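Local coordinates for endoglucanase, glycoside hydrolase family 5 protein (Cytophaga hutchinsonii, PDB 5IHS), which probably hydrolyses internal beta-1,4-glucosidic bonds of cellulose, as one of the periplasmic endoglucanases through which the bacterium uses crystalline cellulose, at residues 167-180 against 204-217. Residues are numbered along the deposited sequence; the frame is centred on the assembly and turned at random.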
ATOM      1  N   TRP A 167     -18.831   1.187  -7.480  1.00  8.41           N
ATOM      2  CA  TRP A 167     -18.726   1.165  -6.023  1.00  8.37           C
ATOM      3  C   TRP A 167     -19.948   0.498  -5.392  1.00  8.56           C
ATOM      4  O   TRP A 167     -19.830  -0.474  -4.635  1.00  8.85           O
ATOM      5  CB  TRP A 167     -18.526   2.586  -5.468  1.00  8.24           C
ATOM      6  CG  TRP A 167     -18.530   2.591  -3.968  1.00  8.34           C
ATOM      7  CD1 TRP A 167     -19.551   2.960  -3.152  1.00  9.03           C
ATOM      8  CD2 TRP A 167     -17.471   2.138  -3.105  1.00  7.85           C
ATOM      9  NE1 TRP A 167     -19.203   2.772  -1.837  1.00  9.03           N
ATOM     10  CE2 TRP A 167     -17.930   2.269  -1.781  1.00  7.91           C
ATOM     11  CE3 TRP A 167     -16.175   1.647  -3.324  1.00  7.88           C
ATOM     12  CZ2 TRP A 167     -17.148   1.920  -0.681  1.00  8.77           C
ATOM     13  CZ3 TRP A 167     -15.401   1.297  -2.219  1.00  8.21           C
ATOM     14  CH2 TRP A 167     -15.890   1.432  -0.926  1.00  8.44           C
ATOM     15  N   ASN A 168     -21.147   1.011  -5.688  1.00  9.60           N
ATOM     16  CA  ASN A 168     -22.336   0.539  -4.976  1.00 10.78           C
ATOM     17  C   ASN A 168     -22.676  -0.911  -5.311  1.00 11.74           C
ATOM     18  O   ASN A 168     -23.140  -1.665  -4.443  1.00 12.81           O
ATOM     19  CB  ASN A 168     -23.540   1.426  -5.300  1.00 11.95           C
ATOM     20  CG  ASN A 168     -23.471   2.795  -4.640  1.00 13.52           C
ATOM     21  OD1 ASN A 168     -22.758   3.007  -3.656  1.00 14.29           O
ATOM     22  ND2 ASN A 168     -24.246   3.730  -5.172  1.00 15.36           N
ATOM     23  N   LYS A 169     -22.492  -1.317  -6.566  1.00 12.21           N
ATOM     24  CA  LYS A 169     -22.941  -2.632  -7.009  1.00 13.68           C
ATOM     25  C   LYS A 169     -21.867  -3.711  -6.944  1.00 12.30           C
ATOM     26  O   LYS A 169     -22.205  -4.886  -6.748  1.00 13.96           O
ATOM     27  CB  LYS A 169     -23.469  -2.547  -8.440  1.00 17.05           C
ATOM     28  CG  LYS A 169     -24.729  -1.721  -8.574  1.00 21.93           C
ATOM     29  CD  LYS A 169     -25.215  -1.698 -10.018  1.00 26.11           C
ATOM     30  CE  LYS A 169     -26.506  -0.908 -10.168  1.00 29.14           C
ATOM     31  NZ  LYS A 169     -26.254   0.515 -10.516  1.00 31.00           N
ATOM     32  N   ASP A 170     -20.588  -3.362  -7.136  1.00 11.11           N
ATOM     33  CA  ASP A 170     -19.511  -4.350  -7.246  1.00 10.89           C
ATOM     34  C   ASP A 170     -18.514  -4.258  -6.100  1.00  9.70           C
ATOM     35  O   ASP A 170     -18.277  -5.259  -5.409  1.00 10.62           O
ATOM     36  CB  ASP A 170     -18.739  -4.179  -8.567  1.00 13.09           C
ATOM     37  CG  ASP A 170     -19.583  -4.382  -9.777  1.00 16.45           C
ATOM     38  OD1 ASP A 170     -20.344  -5.364  -9.793  1.00 18.02           O
ATOM     39  OD2 ASP A 170     -19.460  -3.558 -10.717  1.00 17.26           O
ATOM     40  N   ILE A 171     -17.894  -3.094  -5.899  1.00  8.50           N
ATOM     41  CA  ILE A 171     -16.776  -3.010  -4.966  1.00  8.24           C
ATOM     42  C   ILE A 171     -17.264  -3.150  -3.534  1.00  8.26           C
ATOM     43  O   ILE A 171     -16.710  -3.928  -2.743  1.00  8.42           O
ATOM     44  CB  ILE A 171     -15.988  -1.698  -5.132  1.00  8.25           C
ATOM     45  CG1 ILE A 171     -15.530  -1.455  -6.577  1.00  8.22           C
ATOM     46  CG2 ILE A 171     -14.807  -1.704  -4.166  1.00  8.76           C
ATOM     47  CD1 ILE A 171     -15.045  -0.030  -6.845  1.00  8.35           C
ATOM     48  N   LYS A 172     -18.254  -2.338  -3.154  1.00  8.25           N
ATOM     49  CA  LYS A 172     -18.677  -2.319  -1.753  1.00  8.84           C
ATOM     50  C   LYS A 172     -19.183  -3.678  -1.295  1.00  9.08           C
ATOM     51  O   LYS A 172     -18.743  -4.152  -0.231  1.00  9.19           O
ATOM     52  CB  LYS A 172     -19.677  -1.184  -1.491  1.00  9.48           C
ATOM     53  CG  LYS A 172     -19.955  -0.992  -0.014  1.00 10.18           C
ATOM     54  CD  LYS A 172     -20.981   0.099   0.280  1.00 11.10           C
ATOM     55  CE  LYS A 172     -21.064   0.344   1.773  1.00 13.76           C
ATOM     56  NZ  LYS A 172     -22.311   0.992   2.193  1.00 15.94           N
ATOM     57  N   PRO A 173     -20.084  -4.356  -2.022  1.00  9.75           N
ATOM     58  CA  PRO A 173     -20.519  -5.688  -1.564  1.00 10.09           C
ATOM     59  C   PRO A 173     -19.379  -6.691  -1.492  1.00  9.62           C
ATOM     60  O   PRO A 173     -19.321  -7.491  -0.547  1.00  9.95           O
ATOM     61  CB  PRO A 173     -21.599  -6.084  -2.583  1.00 11.92           C
ATOM     62  CG  PRO A 173     -22.043  -4.820  -3.188  1.00 11.84           C
ATOM     63  CD  PRO A 173     -20.860  -3.904  -3.193  1.00 10.28           C
ATOM     64  N   TYR A 174     -18.461  -6.674  -2.464  1.00  9.08           N
ATOM     65  CA  TYR A 174     -17.290  -7.541  -2.390  1.00  8.72           C
ATOM     66  C   TYR A 174     -16.495  -7.256  -1.123  1.00  8.35           C
ATOM     67  O   TYR A 174     -16.126  -8.177  -0.377  1.00  8.70           O
ATOM     68  CB  TYR A 174     -16.398  -7.345  -3.626  1.00  9.11           C
ATOM     69  CG  TYR A 174     -14.983  -7.812  -3.375  1.00  8.35           C
ATOM     70  CD1 TYR A 174     -14.632  -9.149  -3.536  1.00  8.97           C
ATOM     71  CD2 TYR A 174     -14.004  -6.936  -2.935  1.00  8.18           C
ATOM     72  CE1 TYR A 174     -13.349  -9.593  -3.274  1.00  8.75           C
ATOM     73  CE2 TYR A 174     -12.727  -7.376  -2.674  1.00  7.94           C
ATOM     74  CZ  TYR A 174     -12.404  -8.705  -2.836  1.00  8.41           C
ATOM     75  OH  TYR A 174     -11.142  -9.181  -2.578  1.00  8.42           O
ATOM     76  N   ALA A 175     -16.220  -5.977  -0.866  1.00  8.20           N
ATOM     77  CA  ALA A 175     -15.377  -5.612   0.267  1.00  8.28           C
ATOM     78  C   ALA A 175     -16.036  -5.975   1.585  1.00  8.55           C
ATOM     79  O   ALA A 175     -15.367  -6.443   2.508  1.00  9.01           O
ATOM     80  CB  ALA A 175     -15.043  -4.122   0.229  1.00  9.27           C
ATOM     81  N   GLU A 176     -17.338  -5.742   1.698  1.00  9.09           N
ATOM     82  CA  GLU A 176     -18.048  -6.092   2.921  1.00 10.14           C
ATOM     83  C   GLU A 176     -17.940  -7.584   3.223  1.00 10.11           C
ATOM     84  O   GLU A 176     -17.779  -7.977   4.383  1.00 10.56           O
ATOM     85  CB  GLU A 176     -19.497  -5.615   2.821  1.00 12.15           C
ATOM     86  CG  GLU A 176     -19.594  -4.101   2.948  1.00 15.51           C
ATOM     87  CD  GLU A 176     -20.973  -3.557   2.709  1.00 20.43           C
ATOM     88  OE1 GLU A 176     -21.718  -4.131   1.881  1.00 22.32           O
ATOM     89  OE2 GLU A 176     -21.304  -2.539   3.348  1.00 22.24           O
ATOM     90  N   GLY A 177     -18.033  -8.433   2.194  1.00 10.44           N
ATOM     91  CA  GLY A 177     -17.890  -9.863   2.414  1.00 10.92           C
ATOM     92  C   GLY A 177     -16.511 -10.238   2.922  1.00 10.66           C
ATOM     93  O   GLY A 177     -16.370 -11.086   3.807  1.00 11.72           O
ATOM     94  N   VAL A 178     -15.469  -9.620   2.360  1.00  9.19           N
ATOM     95  CA  VAL A 178     -14.106  -9.900   2.807  1.00  8.64           C
ATOM     96  C   VAL A 178     -13.860  -9.336   4.206  1.00  8.76           C
ATOM     97  O   VAL A 178     -13.228  -9.983   5.049  1.00  9.03           O
ATOM     98  CB  VAL A 178     -13.077  -9.385   1.783  1.00  8.25           C
ATOM     99  CG1 VAL A 178     -11.655  -9.577   2.305  1.00  8.59           C
ATOM    100  CG2 VAL A 178     -13.235 -10.117   0.453  1.00  9.49           C
ATOM    101  N   ILE A 179     -14.343  -8.121   4.475  1.00  8.27           N
ATOM    102  CA  ILE A 179     -14.183  -7.530   5.805  1.00  8.41           C
ATOM    103  C   ILE A 179     -14.775  -8.439   6.878  1.00  9.39           C
ATOM    104  O   ILE A 179     -14.168  -8.657   7.932  1.00  9.24           O
ATOM    105  CB  ILE A 179     -14.789  -6.113   5.839  1.00  8.81           C
ATOM    106  CG1 ILE A 179     -13.962  -5.155   4.963  1.00  9.01           C
ATOM    107  CG2 ILE A 179     -14.875  -5.582   7.267  1.00  8.94           C
ATOM    108  CD1 ILE A 179     -14.691  -3.871   4.633  1.00  8.94           C
ATOM    109  N   THR A 180     -15.985  -8.954   6.648  1.00  9.94           N
ATOM    110  CA  THR A 180     -16.593  -9.841   7.633  1.00 10.94           C
ATOM    111  C   THR A 180     -15.692 -11.033   7.917  1.00 11.33           C
ATOM    112  O   THR A 180     -15.525 -11.436   9.073  1.00 12.48           O
ATOM    113  CB  THR A 180     -17.967 -10.292   7.142  1.00 12.40           C
ATOM    114  OG1 THR A 180     -18.815  -9.146   7.026  1.00 12.92           O
ATOM    115  CG2 THR A 180     -18.598 -11.284   8.110  1.00 14.48           C
ATOM    116  N   GLU A 204     -16.931   8.606  -4.485  1.00  8.17           N
ATOM    117  CA  GLU A 204     -18.060   7.678  -4.547  1.00  8.67           C
ATOM    118  C   GLU A 204     -18.125   6.824  -3.287  1.00  8.87           C
ATOM    119  O   GLU A 204     -19.215   6.551  -2.762  1.00 10.08           O
ATOM    120  CB  GLU A 204     -17.977   6.806  -5.801  1.00  8.79           C
ATOM    121  CG  GLU A 204     -18.035   7.607  -7.075  1.00  9.90           C
ATOM    122  CD  GLU A 204     -17.928   6.788  -8.348  1.00 11.10           C
ATOM    123  OE1 GLU A 204     -17.486   5.611  -8.292  1.00 10.70           O
ATOM    124  OE2 GLU A 204     -18.283   7.346  -9.409  1.00 12.60           O
ATOM    125  N   ALA A 205     -16.963   6.399  -2.784  1.00  8.47           N
ATOM    126  CA  ALA A 205     -16.914   5.699  -1.507  1.00  9.02           C
ATOM    127  C   ALA A 205     -17.325   6.630  -0.374  1.00  9.22           C
ATOM    128  O   ALA A 205     -18.038   6.219   0.548  1.00 10.48           O
ATOM    129  CB  ALA A 205     -15.507   5.133  -1.283  1.00  9.34           C
ATOM    130  N   ALA A 206     -16.895   7.893  -0.433  1.00  8.67           N
ATOM    131  CA  ALA A 206     -17.231   8.837   0.627  1.00  9.52           C
ATOM    132  C   ALA A 206     -18.732   9.073   0.704  1.00 10.35           C
ATOM    133  O   ALA A 206     -19.264   9.338   1.792  1.00 11.81           O
ATOM    134  CB  ALA A 206     -16.495  10.155   0.408  1.00 10.07           C
ATOM    135  N   ALA A 207     -19.428   8.983  -0.436  1.00 10.54           N
ATOM    136  CA  ALA A 207     -20.873   9.173  -0.471  1.00 12.44           C
ATOM    137  C   ALA A 207     -21.635   7.966   0.053  1.00 12.45           C
ATOM    138  O   ALA A 207     -22.793   8.107   0.461  1.00 14.92           O
ATOM    139  CB  ALA A 207     -21.328   9.471  -1.900  1.00 14.31           C
ATOM    140  N   ASN A 208     -21.032   6.782   0.032  1.00 10.66           N
ATOM    141  CA  ASN A 208     -21.673   5.566   0.522  1.00 10.08           C
ATOM    142  C   ASN A 208     -20.624   4.707   1.201  1.00  8.79           C
ATOM    143  O   ASN A 208     -20.266   3.622   0.713  1.00  8.91           O
ATOM    144  CB  ASN A 208     -22.353   4.806  -0.612  1.00 12.02           C
ATOM    145  CG  ASN A 208     -23.085   3.573  -0.119  1.00 14.97           C
ATOM    146  OD1 ASN A 208     -23.450   3.464   1.063  1.00 16.95           O
ATOM    147  ND2 ASN A 208     -23.296   2.631  -1.019  1.00 16.11           N
ATOM    148  N   PRO A 209     -20.114   5.160   2.344  1.00  8.73           N
ATOM    149  CA  PRO A 209     -18.994   4.467   2.976  1.00  8.46           C
ATOM    150  C   PRO A 209     -19.411   3.155   3.616  1.00  8.05           C
ATOM    151  O   PRO A 209     -20.583   2.887   3.899  1.00  8.69           O
ATOM    152  CB  PRO A 209     -18.523   5.466   4.036  1.00  9.72           C
ATOM    153  CG  PRO A 209     -19.759   6.260   4.365  1.00 10.97           C
ATOM    154  CD  PRO A 209     -20.446   6.413   3.048  1.00 10.27           C
ATOM    155  N   ILE A 210     -18.402   2.323   3.840  1.00  7.96           N
ATOM    156  CA  ILE A 210     -18.554   1.108   4.630  1.00  8.28           C
ATOM    157  C   ILE A 210     -18.550   1.528   6.095  1.00  8.37           C
ATOM    158  O   ILE A 210     -17.532   1.979   6.623  1.00 10.06           O
ATOM    159  CB  ILE A 210     -17.433   0.112   4.325  1.00  8.72           C
ATOM    160  CG1 ILE A 210     -17.532  -0.338   2.865  1.00  9.19           C
ATOM    161  CG2 ILE A 210     -17.525  -1.092   5.256  1.00 10.58           C
ATOM    162  CD1 ILE A 210     -16.289  -1.035   2.345  1.00 10.48           C
ATOM    163  N   THR A 211     -19.699   1.405   6.743  1.00  8.87           N
ATOM    164  CA  THR A 211     -19.907   1.932   8.094  1.00 10.08           C
ATOM    165  C   THR A 211     -19.494   0.873   9.115  1.00 10.15           C
ATOM    166  O   THR A 211     -20.299   0.295   9.851  1.00 11.82           O
ATOM    167  CB  THR A 211     -21.350   2.406   8.247  1.00 12.96           C
ATOM    168  OG1 THR A 211     -22.236   1.388   7.781  1.00 14.69           O
ATOM    169  CG2 THR A 211     -21.587   3.681   7.420  1.00 13.61           C
ATOM    170  N   ARG A 212     -18.184   0.611   9.115  0.51  9.31           N
ATOM    171  CA  ARG A 212     -17.549  -0.369   9.982  0.51  9.75           C
ATOM    172  C   ARG A 212     -16.259   0.239  10.524  0.51  9.91           C
ATOM    173  O   ARG A 212     -15.720   1.198   9.965  0.51  9.69           O
ATOM    174  CB  ARG A 212     -17.265  -1.683   9.227  0.51 10.55           C
ATOM    175  CG  ARG A 212     -18.518  -2.298   8.604  0.51 10.61           C
ATOM    176  CD  ARG A 212     -18.245  -3.595   7.862  0.51 11.26           C
ATOM    177  NE  ARG A 212     -19.467  -4.113   7.254  0.51 11.14           N
ATOM    178  CZ  ARG A 212     -19.557  -5.279   6.627  0.51 11.49           C
ATOM    179  NH1 ARG A 212     -18.496  -6.062   6.525  0.51 11.28           N
ATOM    180  NH2 ARG A 212     -20.708  -5.664   6.095  0.51 12.17           N
ATOM    181  N   GLN A 213     -15.764  -0.329  11.621  1.00 11.79           N
ATOM    182  CA  GLN A 213     -14.592   0.216  12.286  1.00 12.67           C
ATOM    183  C   GLN A 213     -13.317   0.035  11.461  1.00 10.65           C
ATOM    184  O   GLN A 213     -13.089  -1.018  10.869  1.00 10.22           O
ATOM    185  CB  GLN A 213     -14.441  -0.511  13.620  1.00 17.76           C
ATOM    186  CG  GLN A 213     -13.338   0.003  14.512  1.00 22.72           C
ATOM    187  CD  GLN A 213     -13.665   1.350  15.129  1.00 27.38           C
ATOM    188  OE1 GLN A 213     -14.825   1.634  15.449  1.00 29.69           O
ATOM    189  NE2 GLN A 213     -12.641   2.189  15.300  1.00 29.13           N
ATOM    190  N   ASN A 214     -12.462   1.070  11.468  1.00  9.32           N
ATOM    191  CA  ASN A 214     -11.081   0.986  10.978  1.00  8.61           C
ATOM    192  C   ASN A 214     -10.990   0.585   9.505  1.00  8.14           C
ATOM    193  O   ASN A 214     -10.158  -0.238   9.114  1.00  8.74           O
ATOM    194  CB  ASN A 214     -10.235   0.097  11.886  1.00  9.09           C
ATOM    195  CG  ASN A 214     -10.116   0.670  13.272  1.00  9.28           C
ATOM    196  OD1 ASN A 214     -10.481   1.823  13.511  1.00  9.78           O
ATOM    197  ND2 ASN A 214      -9.616  -0.126  14.196  1.00 10.53           N
ATOM    198  N   ILE A 215     -11.817   1.242   8.680  1.00  7.94           N
ATOM    199  CA  ILE A 215     -11.787   1.127   7.223  1.00  7.53           C
ATOM    200  C   ILE A 215     -11.225   2.420   6.635  1.00  7.03           C
ATOM    201  O   ILE A 215     -11.609   3.526   7.046  1.00  8.43           O
ATOM    202  CB  ILE A 215     -13.191   0.849   6.647  1.00  8.40           C
ATOM    203  CG1 ILE A 215     -13.865  -0.338   7.337  1.00  9.20           C
ATOM    204  CG2 ILE A 215     -13.123   0.639   5.129  1.00  9.08           C
ATOM    205  CD1 ILE A 215     -13.102  -1.645   7.253  1.00  9.61           C
ATOM    206  N   MET A 216     -10.320   2.277   5.672  1.00  6.95           N
ATOM    207  CA  MET A 216      -9.812   3.381   4.874  1.00  6.95           C
ATOM    208  C   MET A 216     -10.039   3.071   3.403  1.00  6.49           C
ATOM    209  O   MET A 216     -10.366   1.941   3.029  1.00  6.86           O
ATOM    210  CB  MET A 216      -8.317   3.607   5.141  1.00  7.33           C
ATOM    211  CG  MET A 216      -7.991   3.838   6.610  1.00  7.35           C
ATOM    212  SD  MET A 216      -6.239   4.075   6.953  1.00  8.08           S
ATOM    213  CE  MET A 216      -6.054   5.805   6.556  1.00  9.96           C
ATOM    214  N   TYR A 217      -9.822   4.079   2.556  1.00  6.32           N
ATOM    215  CA  TYR A 217     -10.116   3.981   1.131  1.00  6.30           C
ATOM    216  C   TYR A 217      -8.891   4.357   0.315  1.00  6.10           C
ATOM    217  O   TYR A 217      -8.164   5.299   0.646  1.00  6.85           O
ATOM    218  CB  TYR A 217     -11.340   4.851   0.774  1.00  7.16           C
ATOM    219  CG  TYR A 217     -12.526   4.455   1.626  1.00  7.08           C
ATOM    220  CD1 TYR A 217     -12.700   5.006   2.876  1.00  7.58           C
ATOM    221  CD2 TYR A 217     -13.423   3.482   1.214  1.00  7.14           C
ATOM    222  CE1 TYR A 217     -13.742   4.611   3.698  1.00  7.89           C
ATOM    223  CE2 TYR A 217     -14.478   3.088   2.017  1.00  7.72           C
ATOM    224  CZ  TYR A 217     -14.632   3.652   3.263  1.00  7.86           C
ATOM    225  OH  TYR A 217     -15.678   3.251   4.064  1.00  9.62           O
TER
HETATM  226  O   HOH W   1     -19.314   3.592  -8.833  1.00 10.18           O
HETATM  227  O   HOH W   2     -21.611   6.281  -4.033  1.00 19.75           O
HETATM  228  O   HOH W   3     -20.870  -8.458   4.974  1.00 29.01           O
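W167 lays its indole against A205 and N208 in the TIM barrel, where helix 167-185, packed outside the parallel strands, meets the loop that leads from helix 202-207 into strand 215-221. With chi1 at 175°, W167 turns its CG opposite the backbone N and carries the ring out to A205 and N208. The methyl CB of A205 sits 3.6 Å from the centroid of the six-membered ring and only 10° off its normal, a CH-pi contact over one face; CB of K172 stands over the rim of the opposite face. In the ring plane, NE1 of W167 donates to the N208 carbonyl O (2.9 Å), which, with A205 and K172 on the two faces, limits the indole's rotation.

The N208 side chain continues the polar network: its ND2 gives N168 OD1 a nearly straight bond (2.7 Å, 169°), while its OD1 accepts from K172 NZ, which also bonds to the P209 carbonyl.

Farther along the helix, from A175 to I179, the contact turns apolar. CD1 of I210 lies 3.9 Å from A175 CB and meets CD1 of I179 tip to tip; I179 CD1 reaches I215 CD1 likewise, tying helix to strand.

In the conformer given (two were deposited), R212 lays one guanidinium face over CB and CG of E176, whose nearly parallel carboxylate is close in charge but forms no salt bridge. Its NH1 donates to the E176 carbonyl O at 3.0 Å, an oxygen also accepting from T180 N.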